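Long-range contacts in 2-oxo-1,2-dihydroquinoline 8-monooxygenase, oxygenase component (Pseudomonas putida, PDB 1Z02), which catalyses the 8-monooxygenation of 2-oxo-1,2-dihydroquinoline, with a Rieske [2Fe-2S] cluster and a separate mononuclear iron in each chain: residues W38-H43 / N405-P411; W44-L48 / I61-G65; V69-N74 / C97-I103; V136-P140 / F151-D155. One frame throughout, in Å; residues are numbered along the deposited sequence.

The four contacts follow the Rieske part of the chain and its seam with the catalytic domain. Contact 1 closes a loop of more than 360 residues, within which contacts 2, 3 and 4 follow in series. Contacts 1, 2 and 4 cluster, with centres about 11 to 12 Å apart: strand 43-49 leads out of contact 1, carries half of contact 2 and pairs with strand 147-152 of contact 4. Contact 3 lies about 19 Å from contact 2 between centres but is joined to it through neighbouring strands 58-63 and 66-73, and it reaches toward the [2Fe-2S] end. Together they run from the domain seam through the Rieske sheets toward the cluster.

Contact 1. Residues W38-H43 / N405-P411; sequences WGFINH and NRGIAKP
With CG of Trp-38 anti to its carbonyl carbon (chi1 -73°), the indole turns one face to Pro-411, whose CA sits 3.6 Å from the centroid of the Trp-38 five-membered ring in a CH-pi contact. Phe-40 is rotated in the same way (chi1 -71°), and CB of Asn-405 comes over the face of its ring, 3.6 Å from the Phe-40 centroid. The Asn-405 amide continues over the CD2-CE2 side of that ring, the two planes only 11° apart, while its ND2 bonds back to Ala-401 O in helix 392-404. Between these two CH-pi contacts the backbones run antiparallel and form a single beta bridge, Phe-40 with Ile-408, which joins the loop leading into strand 43-49 of the Rieske fold to the chain leaving helix 392-404. Ala-409 N donates to Gly-39 O at 2.9 Å, and Ile-41 N to Gly-407 O, also at 2.9 Å. Beyond the bridge, Asn-42 and His-43 form a G1 beta bulge opposite Val-152. Here Arg-406 NH2 meets an in-plane lone pair of Asn-42 O at 3.0 Å; the same nitrogen forms a salt bridge with Asp-168. Arg-406 CG lies off-centre over the His-43 ring, 4.1 Å from its centroid. Ala-409 CB fits against Trp-38 CB and Ile-41 CB, each at 4.0 Å, and a water donates to Ala-409 O at 2.7 Å.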
loop_
_atom_site.group_PDB
_atom_site.type_symbol
_atom_site.label_atom_id
_atom_site.label_comp_id
_atom_site.label_asym_id
_atom_site.label_seq_id
_atom_site.Cartn_x
_atom_site.Cartn_y
_atom_site.Cartn_z
ATOM N N TRP A 38 15.286 12.161 3.758
ATOM C CA TRP A 38 14.497 12.371 4.973
ATOM C C TRP A 38 14.599 13.785 5.524
ATOM O O TRP A 38 13.938 14.128 6.503
ATOM C CB TRP A 38 14.904 11.365 6.049
ATOM C CG TRP A 38 14.420 9.984 5.757
ATOM C CD1 TRP A 38 14.991 9.067 4.921
ATOM C CD2 TRP A 38 13.235 9.373 6.274
ATOM N NE1 TRP A 38 14.237 7.921 4.889
ATOM C CE2 TRP A 38 13.152 8.081 5.711
ATOM C CE3 TRP A 38 12.235 9.792 7.160
ATOM C CZ2 TRP A 38 12.106 7.202 6.006
ATOM C CZ3 TRP A 38 11.193 8.917 7.452
ATOM C CH2 TRP A 38 11.139 7.638 6.877
ATOM N N GLY A 39 15.430 14.602 4.884
ATOM C CA GLY A 39 15.596 15.985 5.305
ATOM C C GLY A 39 16.868 16.303 6.075
ATOM O O GLY A 39 17.602 15.407 6.505
ATOM N N PHE A 40 17.128 17.599 6.239
ATOM C CA PHE A 40 18.297 18.070 6.979
ATOM C C PHE A 40 17.857 18.239 8.427
ATOM O O PHE A 40 16.919 18.985 8.717
ATOM C CB PHE A 40 18.790 19.403 6.403
ATOM C CG PHE A 40 19.428 19.279 5.041
ATOM C CD1 PHE A 40 18.998 20.064 3.981
ATOM C CD2 PHE A 40 20.466 18.372 4.819
ATOM C CE1 PHE A 40 19.587 19.957 2.727
ATOM C CE2 PHE A 40 21.061 18.262 3.557
ATOM C CZ PHE A 40 20.619 19.054 2.513
ATOM N N ILE A 41 18.517 17.530 9.337
ATOM C CA ILE A 41 18.154 17.605 10.739
ATOM C C ILE A 41 19.033 18.629 11.452
ATOM O O ILE A 41 20.064 19.040 10.919
ATOM C CB ILE A 41 18.267 16.206 11.396
ATOM C CG1 ILE A 41 17.458 16.172 12.695
ATOM C CG2 ILE A 41 19.724 15.851 11.633
ATOM C CD1 ILE A 41 17.270 14.779 13.256
ATOM N N ASN A 42 18.618 19.034 12.648
ATOM C CA ASN A 42 19.324 20.036 13.436
ATOM C C ASN A 42 19.106 21.397 12.783
ATOM O O ASN A 42 20.054 22.161 12.582
ATOM C CB ASN A 42 20.821 19.719 13.512
ATOM C CG ASN A 42 21.101 18.420 14.237
ATOM O OD1 ASN A 42 22.094 17.751 13.972
ATOM N ND2 ASN A 42 20.230 18.065 15.166
ATOM N N HIS A 43 17.846 21.679 12.450
ATOM C CA HIS A 43 17.436 22.937 11.825
ATOM C C HIS A 43 16.075 23.362 12.371
ATOM O O HIS A 43 15.347 22.540 12.935
ATOM C CB HIS A 43 17.331 22.785 10.299
ATOM C CG HIS A 43 18.634 22.941 9.576
ATOM N ND1 HIS A 43 19.449 21.873 9.261
ATOM C CD2 HIS A 43 19.257 24.040 9.090
ATOM C CE1 HIS A 43 20.513 22.308 8.610
ATOM N NE2 HIS A 43 20.420 23.621 8.493
ATOM N N ASN A 405 24.462 22.219 5.617
ATOM C CA ASN A 405 23.400 21.631 6.425
ATOM C C ASN A 405 24.019 21.194 7.746
ATOM O O ASN A 405 25.220 20.923 7.797
ATOM C CB ASN A 405 22.763 20.449 5.688
ATOM C CG ASN A 405 23.660 19.237 5.623
ATOM O OD1 ASN A 405 23.792 18.503 6.597
ATOM N ND2 ASN A 405 24.281 19.015 4.469
ATOM N N ARG A 406 23.223 21.154 8.818
ATOM C CA ARG A 406 23.746 20.762 10.126
ATOM C C ARG A 406 23.577 19.279 10.392
ATOM O O ARG A 406 23.809 18.824 11.505
ATOM C CB ARG A 406 23.062 21.545 11.258
ATOM C CG ARG A 406 23.180 23.047 11.151
ATOM C CD ARG A 406 22.994 23.732 12.499
ATOM N NE ARG A 406 22.836 25.175 12.321
ATOM C CZ ARG A 406 21.696 25.763 11.975
ATOM N NH1 ARG A 406 21.655 27.079 11.819
ATOM N NH2 ARG A 406 20.589 25.040 11.820
ATOM N N GLY A 407 23.165 18.523 9.380
ATOM C CA GLY A 407 22.986 17.097 9.575
ATOM C C GLY A 407 21.993 16.485 8.610
ATOM O O GLY A 407 21.079 17.151 8.131
ATOM N N ILE A 408 22.186 15.205 8.318
ATOM C CA ILE A 408 21.307 14.481 7.416
ATOM C C ILE A 408 20.485 13.523 8.270
ATOM O O ILE A 408 21.028 12.650 8.940
ATOM C CB ILE A 408 22.132 13.698 6.374
ATOM C CG1 ILE A 408 22.883 14.691 5.479
ATOM C CG2 ILE A 408 21.227 12.799 5.538
ATOM C CD1 ILE A 408 23.829 14.043 4.505
ATOM N N ALA A 409 19.170 13.709 8.253
ATOM C CA ALA A 409 18.274 12.874 9.037
ATOM C C ALA A 409 18.347 11.406 8.622
ATOM O O ALA A 409 18.469 11.074 7.444
ATOM C CB ALA A 409 16.846 13.396 8.917
ATOM N N LYS A 410 18.298 10.524 9.605
ATOM C CA LYS A 410 18.335 9.108 9.322
ATOM C C LYS A 410 16.909 8.621 9.140
ATOM O O LYS A 410 15.964 9.239 9.638
ATOM C CB LYS A 410 18.997 8.366 10.468
ATOM C CG LYS A 410 20.497 8.567 10.513
ATOM C CD LYS A 410 21.035 8.037 11.799
ATOM C CE LYS A 410 22.431 8.525 12.071
ATOM N NZ LYS A 410 22.696 8.318 13.518
ATOM N N PRO A 411 16.731 7.503 8.419
ATOM C CA PRO A 411 15.384 6.976 8.210
ATOM C C PRO A 411 14.718 6.688 9.548
ATOM O O PRO A 411 15.388 6.327 10.519
ATOM C CB PRO A 411 15.635 5.701 7.411
ATOM C CG PRO A 411 16.910 6.003 6.667
ATOM C CD PRO A 411 17.736 6.691 7.709
HETATM O O HOH W 1 17.928 12.317 5.119
#

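Contact 2. Residues W44-L48 / I61-G65; sequences WYPAL and IQICG
Tyr-45 to Leu-48 and Ile-61 to Cys-64 face each other on backbones that run antiparallel, the axes of strands 44-48 and 61-63 at 171° and 8.7 Å apart, with no hydrogen bond between them. This is the spacing of two sheets packed face to face, and it belongs to the layered antiparallel beta structure of the Rieske domain: strand 43-49 pairs with strand 147-152 in one sheet, strand 58-63 with strand 66-73 in the other. Apolar side chains fill the interface. Ile-61 holds CG1 between its backbone N and carbonyl carbon (chi1 60°), which sends CD1 across to Ala-47 CB at 3.5 Å. Its other branch, CG2, meets Leu-48 CD2 at 4.1 Å as the two side chains cross. Ala-47 and Leu-48 form a classic beta bulge opposite Ile-148, which probably helps both residues to reach Ile-61. At the other end Ile-63 and Tyr-45 lie alongside one another, running opposite ways. Ile-63 CG2 lies over one face of the Tyr-45 ring, displaced toward the CG-CD1 side and 4.2 Å from the centroid, a CH-pi contact; Ile-63 CD1 comes near Pro-46 O. Val-319 of strand 313-320 touches both Tyr-45 and Ile-63, bringing the catalytic domain's large sheet against this end of the layer. The hydrogen bond between Tyr-45 OH and Phe-40 O ties down the far end of the side chain. Cys-64 makes an oblique sulfur-aromatic contact with the same ring, its SG 3.9 Å from Tyr-45 CE1 and 3.7 Å from Tyr-45 OH.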
loop_
_atom_site.group_PDB
_atom_site.type_symbol
_atom_site.label_atom_id
_atom_site.label_comp_id
_atom_site.label_asym_id
_atom_site.label_seq_id
_atom_site.Cartn_x
_atom_site.Cartn_y
_atom_site.Cartn_z
ATOM N N TRP A 44 15.741 24.642 12.215
ATOM C CA TRP A 44 14.454 25.157 12.680
ATOM C C TRP A 44 13.413 24.957 11.584
ATOM O O TRP A 44 13.700 25.156 10.403
ATOM C CB TRP A 44 14.528 26.662 13.019
ATOM C CG TRP A 44 15.272 27.005 14.282
ATOM C CD1 TRP A 44 16.599 27.307 14.402
ATOM C CD2 TRP A 44 14.723 27.088 15.606
ATOM N NE1 TRP A 44 16.911 27.572 15.719
ATOM C CE2 TRP A 44 15.779 27.441 16.478
ATOM C CE3 TRP A 44 13.443 26.892 16.141
ATOM C CZ2 TRP A 44 15.590 27.611 17.854
ATOM C CZ3 TRP A 44 13.255 27.061 17.511
ATOM C CH2 TRP A 44 14.327 27.412 18.350
ATOM N N TYR A 45 12.207 24.562 11.981
ATOM C CA TYR A 45 11.105 24.357 11.040
ATOM C C TYR A 45 9.814 24.853 11.669
ATOM O O TYR A 45 9.685 24.874 12.891
ATOM C CB TYR A 45 10.896 22.869 10.723
ATOM C CG TYR A 45 11.966 22.213 9.893
ATOM C CD1 TYR A 45 12.999 21.501 10.494
ATOM C CD2 TYR A 45 11.938 22.295 8.499
ATOM C CE1 TYR A 45 13.980 20.883 9.729
ATOM C CE2 TYR A 45 12.916 21.683 7.723
ATOM C CZ TYR A 45 13.937 20.977 8.345
ATOM O OH TYR A 45 14.920 20.372 7.594
ATOM N N PRO A 46 8.843 25.266 10.842
ATOM C CA PRO A 46 7.568 25.734 11.386
ATOM C C PRO A 46 6.809 24.455 11.769
ATOM O O PRO A 46 6.784 23.486 11.001
ATOM C CB PRO A 46 6.948 26.475 10.201
ATOM C CG PRO A 46 7.464 25.717 9.021
ATOM C CD PRO A 46 8.915 25.503 9.386
ATOM N N ALA A 47 6.229 24.429 12.963
ATOM C CA ALA A 47 5.500 23.248 13.415
ATOM C C ALA A 47 3.988 23.407 13.308
ATOM O O ALA A 47 3.288 22.529 12.783
ATOM C CB ALA A 47 5.883 22.918 14.867
ATOM N N LEU A 48 3.483 24.522 13.822
ATOM C CA LEU A 48 2.047 24.784 13.811
ATOM C C LEU A 48 1.803 26.276 13.911
ATOM O O LEU A 48 2.677 27.016 14.350
ATOM C CB LEU A 48 1.380 24.117 15.025
ATOM C CG LEU A 48 1.357 22.593 15.164
ATOM C CD1 LEU A 48 0.970 22.217 16.581
ATOM C CD2 LEU A 48 0.385 22.004 14.162
ATOM N N ILE A 61 2.899 15.885 15.694
ATOM C CA ILE A 61 3.285 16.088 14.296
ATOM C C ILE A 61 4.504 15.215 14.003
ATOM O O ILE A 61 4.946 14.432 14.854
ATOM C CB ILE A 61 3.672 17.570 14.014
ATOM C CG1 ILE A 61 4.852 17.981 14.896
ATOM C CG2 ILE A 61 2.491 18.471 14.274
ATOM C CD1 ILE A 61 5.264 19.435 14.729
ATOM N N GLN A 62 5.041 15.336 12.796
ATOM C CA GLN A 62 6.229 14.577 12.419
ATOM C C GLN A 62 7.044 15.403 11.430
ATOM O O GLN A 62 6.524 15.848 10.405
ATOM C CB GLN A 62 5.855 13.220 11.788
ATOM C CG GLN A 62 7.052 12.273 11.686
ATOM C CD GLN A 62 6.720 10.909 11.105
ATOM O OE1 GLN A 62 7.504 9.975 11.237
ATOM N NE2 GLN A 62 5.576 10.791 10.447
ATOM N N ILE A 63 8.320 15.608 11.757
ATOM C CA ILE A 63 9.236 16.382 10.928
ATOM C C ILE A 63 10.576 15.655 10.825
ATOM O O ILE A 63 11.128 15.213 11.834
ATOM C CB ILE A 63 9.470 17.799 11.516
ATOM C CG1 ILE A 63 8.149 18.581 11.535
ATOM C CG2 ILE A 63 10.513 18.540 10.673
ATOM C CD1 ILE A 63 8.241 19.916 12.260
ATOM N N CYS A 64 11.102 15.539 9.610
ATOM C CA CYS A 64 12.353 14.821 9.372
ATOM C C CYS A 64 12.286 13.406 9.938
ATOM O O CYS A 64 13.287 12.875 10.420
ATOM C CB CYS A 64 13.547 15.559 9.979
ATOM S SG CYS A 64 14.011 17.076 9.068
ATOM N N GLY A 65 11.098 12.809 9.876
ATOM C CA GLY A 65 10.904 11.462 10.382
ATOM C C GLY A 65 10.784 11.374 11.903
ATOM O O GLY A 65 10.489 10.310 12.449
#

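Contact 3. Residues V69-N74 / C97-I103; sequences VLRRVN and CFTKSTI
This is a sheet-to-loop contact carried by one arginine: Arg-71 projects from strand 66-73 of the Rieske domain into the turn of 97-103, which runs on through strand 102-104 to the cluster ligand Cys-105. Its CG is anti to the backbone N (chi1 -180°) and the chain is extended, carrying the guanidinium to the loop. NH2 of Arg-71 donates almost straight to Thr-99 O at 3.0 Å, in both the carbonyl and guanidinium planes, and stands 2.8 Å from Thr-102 O. Cys-97 CB covers one guanidinium face and Val-73 CG2 the opposite one, so the plane is sandwiched and its tilt restricted. Val-73 CG1 is pressed against Lys-100 CD at 3.4 Å, closer than usual for two carbons. Val-69 CG2 and Ile-103 CD1 meet tip to tip at 4.1 Å. The far side of the turn packs on the second subunit, Thr-99 and Thr-102 against its Leu-280. Replacing Arg-71 by a leucine would probably leave Thr-99 O without this donor and Asp-56, the salt-bridge partner of NH1, without its counter-charge. Because Asp-56 is so near, the arginine's charge is probably largely balanced despite Lys-100 NZ 5.9 Å from Arg-71 NH1.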
loop_
_atom_site.group_PDB
_atom_site.type_symbol
_atom_site.label_atom_id
_atom_site.label_comp_id
_atom_site.label_asym_id
_atom_site.label_seq_id
_atom_site.Cartn_x
_atom_site.Cartn_y
_atom_site.Cartn_z
ATOM N N VAL A 69 5.560 15.960 19.855
ATOM C CA VAL A 69 4.309 16.324 20.493
ATOM C C VAL A 69 4.497 17.685 21.165
ATOM O O VAL A 69 5.526 17.942 21.802
ATOM C CB VAL A 69 3.884 15.262 21.534
ATOM C CG1 VAL A 69 4.978 15.090 22.578
ATOM C CG2 VAL A 69 2.559 15.660 22.183
ATOM N N LEU A 70 3.515 18.565 20.992
ATOM C CA LEU A 70 3.589 19.905 21.575
ATOM C C LEU A 70 2.419 20.178 22.510
ATOM O O LEU A 70 1.311 19.669 22.316
ATOM C CB LEU A 70 3.599 20.985 20.482
ATOM C CG LEU A 70 4.679 20.990 19.395
ATOM C CD1 LEU A 70 4.319 20.018 18.295
ATOM C CD2 LEU A 70 4.806 22.386 18.838
ATOM N N ARG A 71 2.683 20.981 23.532
ATOM C CA ARG A 71 1.659 21.363 24.495
ATOM C C ARG A 71 1.896 22.788 24.962
ATOM O O ARG A 71 3.039 23.187 25.182
ATOM C CB ARG A 71 1.665 20.440 25.720
ATOM C CG ARG A 71 0.585 20.819 26.742
ATOM C CD ARG A 71 0.764 20.135 28.082
ATOM N NE ARG A 71 -0.292 20.535 29.012
ATOM C CZ ARG A 71 -0.232 20.384 30.335
ATOM N NH1 ARG A 71 -1.244 20.776 31.095
ATOM N NH2 ARG A 71 0.843 19.854 30.904
ATOM N N ARG A 72 0.824 23.561 25.096
ATOM C CA ARG A 72 0.966 24.934 25.570
ATOM C C ARG A 72 0.516 24.992 27.022
ATOM O O ARG A 72 -0.602 24.595 27.343
ATOM C CB ARG A 72 0.118 25.905 24.749
ATOM C CG ARG A 72 0.273 27.363 25.201
ATOM C CD ARG A 72 -0.760 28.281 24.551
ATOM N NE ARG A 72 -0.661 28.325 23.089
ATOM C CZ ARG A 72 0.294 28.962 22.417
ATOM N NH1 ARG A 72 0.302 28.940 21.093
ATOM N NH2 ARG A 72 1.240 29.632 23.063
ATOM N N VAL A 73 1.396 25.463 27.899
ATOM C CA VAL A 73 1.067 25.580 29.311
ATOM C C VAL A 73 1.452 26.967 29.806
ATOM O O VAL A 73 2.605 27.379 29.685
ATOM C CB VAL A 73 1.803 24.534 30.152
ATOM C CG1 VAL A 73 1.353 24.640 31.603
ATOM C CG2 VAL A 73 1.498 23.155 29.636
ATOM N N ASN A 74 0.479 27.680 30.369
ATOM C CA ASN A 74 0.703 29.034 30.863
ATOM C C ASN A 74 1.224 29.919 29.739
ATOM O O ASN A 74 2.124 30.731 29.941
ATOM C CB ASN A 74 1.705 29.040 32.023
ATOM C CG ASN A 74 1.213 28.249 33.228
ATOM O OD1 ASN A 74 0.046 28.342 33.619
ATOM N ND2 ASN A 74 2.108 27.475 33.828
ATOM N N CYS A 97 -2.458 14.884 30.719
ATOM C CA CYS A 97 -1.536 15.650 31.557
ATOM C C CYS A 97 -2.117 15.866 32.949
ATOM O O CYS A 97 -3.250 16.334 33.097
ATOM C CB CYS A 97 -1.232 17.002 30.911
ATOM S SG CYS A 97 -0.593 16.897 29.214
ATOM N N PHE A 98 -1.337 15.535 33.975
ATOM C CA PHE A 98 -1.813 15.691 35.340
ATOM C C PHE A 98 -1.350 16.965 36.033
ATOM O O PHE A 98 -1.950 17.388 37.024
ATOM C CB PHE A 98 -1.429 14.465 36.175
ATOM C CG PHE A 98 -2.080 13.195 35.705
ATOM C CD1 PHE A 98 -1.400 12.314 34.868
ATOM C CD2 PHE A 98 -3.388 12.897 36.072
ATOM C CE1 PHE A 98 -2.017 11.158 34.398
ATOM C CE2 PHE A 98 -4.017 11.741 35.606
ATOM C CZ PHE A 98 -3.326 10.870 34.769
ATOM N N THR A 99 -0.286 17.575 35.518
ATOM C CA THR A 99 0.234 18.811 36.095
ATOM C C THR A 99 0.632 19.775 34.986
ATOM O O THR A 99 0.656 19.405 33.815
ATOM C CB THR A 99 1.463 18.551 37.006
ATOM O OG1 THR A 99 2.532 17.990 36.234
ATOM C CG2 THR A 99 1.094 17.604 38.141
ATOM N N LYS A 100 0.936 21.010 35.370
ATOM C CA LYS A 100 1.327 22.056 34.436
ATOM C C LYS A 100 2.724 21.875 33.852
ATOM O O LYS A 100 3.058 22.494 32.845
ATOM C CB LYS A 100 1.273 23.416 35.135
ATOM C CG LYS A 100 -0.123 23.939 35.429
ATOM C CD LYS A 100 -0.828 24.359 34.153
ATOM C CE LYS A 100 -2.078 25.145 34.472
ATOM N NZ LYS A 100 -2.977 24.409 35.403
ATOM N N SER A 101 3.539 21.035 34.480
ATOM C CA SER A 101 4.901 20.832 34.015
ATOM C C SER A 101 5.186 19.468 33.397
ATOM O O SER A 101 6.338 19.161 33.097
ATOM C CB SER A 101 5.863 21.049 35.179
ATOM O OG SER A 101 5.681 20.037 36.157
ATOM N N THR A 102 4.161 18.651 33.192
ATOM C CA THR A 102 4.395 17.325 32.634
ATOM C C THR A 102 3.388 16.901 31.580
ATOM O O THR A 102 2.425 17.610 31.291
ATOM C CB THR A 102 4.357 16.246 33.744
ATOM O OG1 THR A 102 3.023 16.153 34.277
ATOM C CG2 THR A 102 5.326 16.601 34.862
ATOM N N ILE A 103 3.648 15.733 31.003
ATOM C CA ILE A 103 2.766 15.102 30.029
ATOM C C ILE A 103 2.948 13.611 30.280
ATOM O O ILE A 103 4.073 13.133 30.430
ATOM C CB ILE A 103 3.116 15.446 28.545
ATOM C CG1 ILE A 103 2.053 14.820 27.631
ATOM C CG2 ILE A 103 4.518 14.952 28.183
ATOM C CD1 ILE A 103 2.204 15.104 26.182
#

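Contact 4. Residues V136-P140 / F151-D155; sequences VTTYP and FVRED
Thr-138 O accepts from two nitrogens of Arg-153, NH1 at 2.8 Å and NE at 3.0 Å, the oxygen lying in the guanidinium plane. NE comes nearly in line with the carbonyl, whereas NH1 stands above the carbonyl plane. The grip lies at the open end of the Rieske-domain beta hairpin of strands 141-144 and 147-152, where Phe-151 N donates to Pro-140 O at 2.8 Å. Arg-153 CG is held between its backbone N and carbonyl carbon (chi1 55°), and the extended chain then lies beside Thr-138, whose OG1 takes a weak bond from NH1. Pro-140 CD covers one face of the guanidinium and packs against Phe-151 CB, 3.8 Å away. A methionine in place of Arg-153 would probably strip Thr-138 O of the NE and NH1 donors and leave Asp-159, which salt-bridges NH2, without its mate. Further along, Thr-137 OG1 donates to Asp-155 OD2 (2.8 Å), approaching from above the carboxylate plane; Lys-81 is a second, charged partner of that oxygen. The Tyr-139 ring turns its edge to Phe-151 O and Arg-153 O. Its hydroxyl donates to a water 2.9 Å from Tyr-139 OH, which in turn donates to Arg-153 O at 2.6 Å and to Asp-155 OD2.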
loop_
_atom_site.group_PDB
_atom_site.type_symbol
_atom_site.label_atom_id
_atom_site.label_comp_id
_atom_site.label_asym_id
_atom_site.label_seq_id
_atom_site.Cartn_x
_atom_site.Cartn_y
_atom_site.Cartn_z
ATOM N N VAL A 136 12.753 11.526 27.472
ATOM C CA VAL A 136 12.594 11.685 26.029
ATOM C C VAL A 136 13.271 12.960 25.555
ATOM O O VAL A 136 13.522 13.876 26.341
ATOM C CB VAL A 136 11.109 11.733 25.611
ATOM C CG1 VAL A 136 10.449 10.391 25.881
ATOM C CG2 VAL A 136 10.386 12.836 26.364
ATOM N N THR A 137 13.573 13.011 24.264
ATOM C CA THR A 137 14.235 14.170 23.684
ATOM C C THR A 137 13.369 15.432 23.759
ATOM O O THR A 137 12.139 15.365 23.639
ATOM C CB THR A 137 14.583 13.913 22.195
ATOM O OG1 THR A 137 15.305 12.679 22.077
ATOM C CG2 THR A 137 15.452 15.050 21.636
ATOM N N THR A 138 14.011 16.577 23.966
ATOM C CA THR A 138 13.301 17.851 24.000
ATOM C C THR A 138 13.665 18.614 22.738
ATOM O O THR A 138 14.773 18.483 22.228
ATOM C CB THR A 138 13.714 18.743 25.205
ATOM O OG1 THR A 138 15.096 19.094 25.088
ATOM C CG2 THR A 138 13.477 18.027 26.524
ATOM N N TYR A 139 12.735 19.412 22.232
ATOM C CA TYR A 139 12.998 20.206 21.038
ATOM C C TYR A 139 12.743 21.679 21.332
ATOM O O TYR A 139 11.638 22.069 21.715
ATOM C CB TYR A 139 12.122 19.728 19.880
ATOM C CG TYR A 139 12.334 18.268 19.571
ATOM C CD1 TYR A 139 11.490 17.295 20.096
ATOM C CD2 TYR A 139 13.436 17.851 18.828
ATOM C CE1 TYR A 139 11.745 15.944 19.893
ATOM C CE2 TYR A 139 13.699 16.503 18.623
ATOM C CZ TYR A 139 12.848 15.558 19.161
ATOM O OH TYR A 139 13.110 14.223 18.962
ATOM N N PRO A 140 13.774 22.521 21.164
ATOM C CA PRO A 140 13.629 23.954 21.427
ATOM C C PRO A 140 12.496 24.564 20.621
ATOM O O PRO A 140 12.361 24.281 19.435
ATOM C CB PRO A 140 14.985 24.524 21.015
ATOM C CG PRO A 140 15.925 23.409 21.287
ATOM C CD PRO A 140 15.161 22.195 20.782
ATOM N N PHE A 151 12.954 23.384 16.800
ATOM C CA PHE A 151 14.289 23.013 16.347
ATOM C C PHE A 151 14.351 21.486 16.379
ATOM O O PHE A 151 14.576 20.886 17.443
ATOM C CB PHE A 151 15.357 23.593 17.280
ATOM C CG PHE A 151 16.763 23.383 16.795
ATOM C CD1 PHE A 151 17.239 24.069 15.683
ATOM C CD2 PHE A 151 17.604 22.473 17.429
ATOM C CE1 PHE A 151 18.531 23.852 15.208
ATOM C CE2 PHE A 151 18.904 22.248 16.958
ATOM C CZ PHE A 151 19.364 22.939 15.844
ATOM N N VAL A 152 14.139 20.867 15.219
ATOM C CA VAL A 152 14.160 19.412 15.104
ATOM C C VAL A 152 15.611 18.948 15.063
ATOM O O VAL A 152 16.329 19.188 14.090
ATOM C CB VAL A 152 13.419 18.954 13.829
ATOM C CG1 VAL A 152 13.249 17.426 13.834
ATOM C CG2 VAL A 152 12.065 19.647 13.753
ATOM N N ARG A 153 16.037 18.271 16.126
ATOM C CA ARG A 153 17.418 17.822 16.241
ATOM C C ARG A 153 17.578 16.345 16.565
ATOM O O ARG A 153 16.626 15.677 16.975
ATOM C CB ARG A 153 18.117 18.638 17.335
ATOM C CG ARG A 153 17.385 18.567 18.665
ATOM C CD ARG A 153 18.200 19.112 19.816
ATOM N NE ARG A 153 17.441 19.100 21.065
ATOM C CZ ARG A 153 17.906 19.570 22.219
ATOM N NH1 ARG A 153 17.152 19.525 23.309
ATOM N NH2 ARG A 153 19.131 20.083 22.283
ATOM N N GLU A 154 18.797 15.845 16.381
ATOM C CA GLU A 154 19.108 14.456 16.699
ATOM C C GLU A 154 19.148 14.382 18.222
ATOM O O GLU A 154 19.390 15.390 18.894
ATOM C CB GLU A 154 20.481 14.065 16.149
ATOM C CG GLU A 154 20.730 14.433 14.702
ATOM C CD GLU A 154 22.148 14.125 14.272
ATOM O OE1 GLU A 154 22.436 12.961 13.931
ATOM O OE2 GLU A 154 22.982 15.049 14.296
ATOM N N ASP A 155 18.939 13.185 18.759
ATOM C CA ASP A 155 18.931 12.971 20.206
ATOM C C ASP A 155 20.158 13.507 20.931
ATOM O O ASP A 155 20.062 13.969 22.071
ATOM C CB ASP A 155 18.801 11.477 20.509
ATOM C CG ASP A 155 17.452 10.913 20.108
ATOM O OD1 ASP A 155 17.298 9.684 20.139
ATOM O OD2 ASP A 155 16.540 11.691 19.774
HETATM O O HOH W 2 17.975 13.185 24.096
HETATM O O HOH W 3 15.593 13.456 17.772
#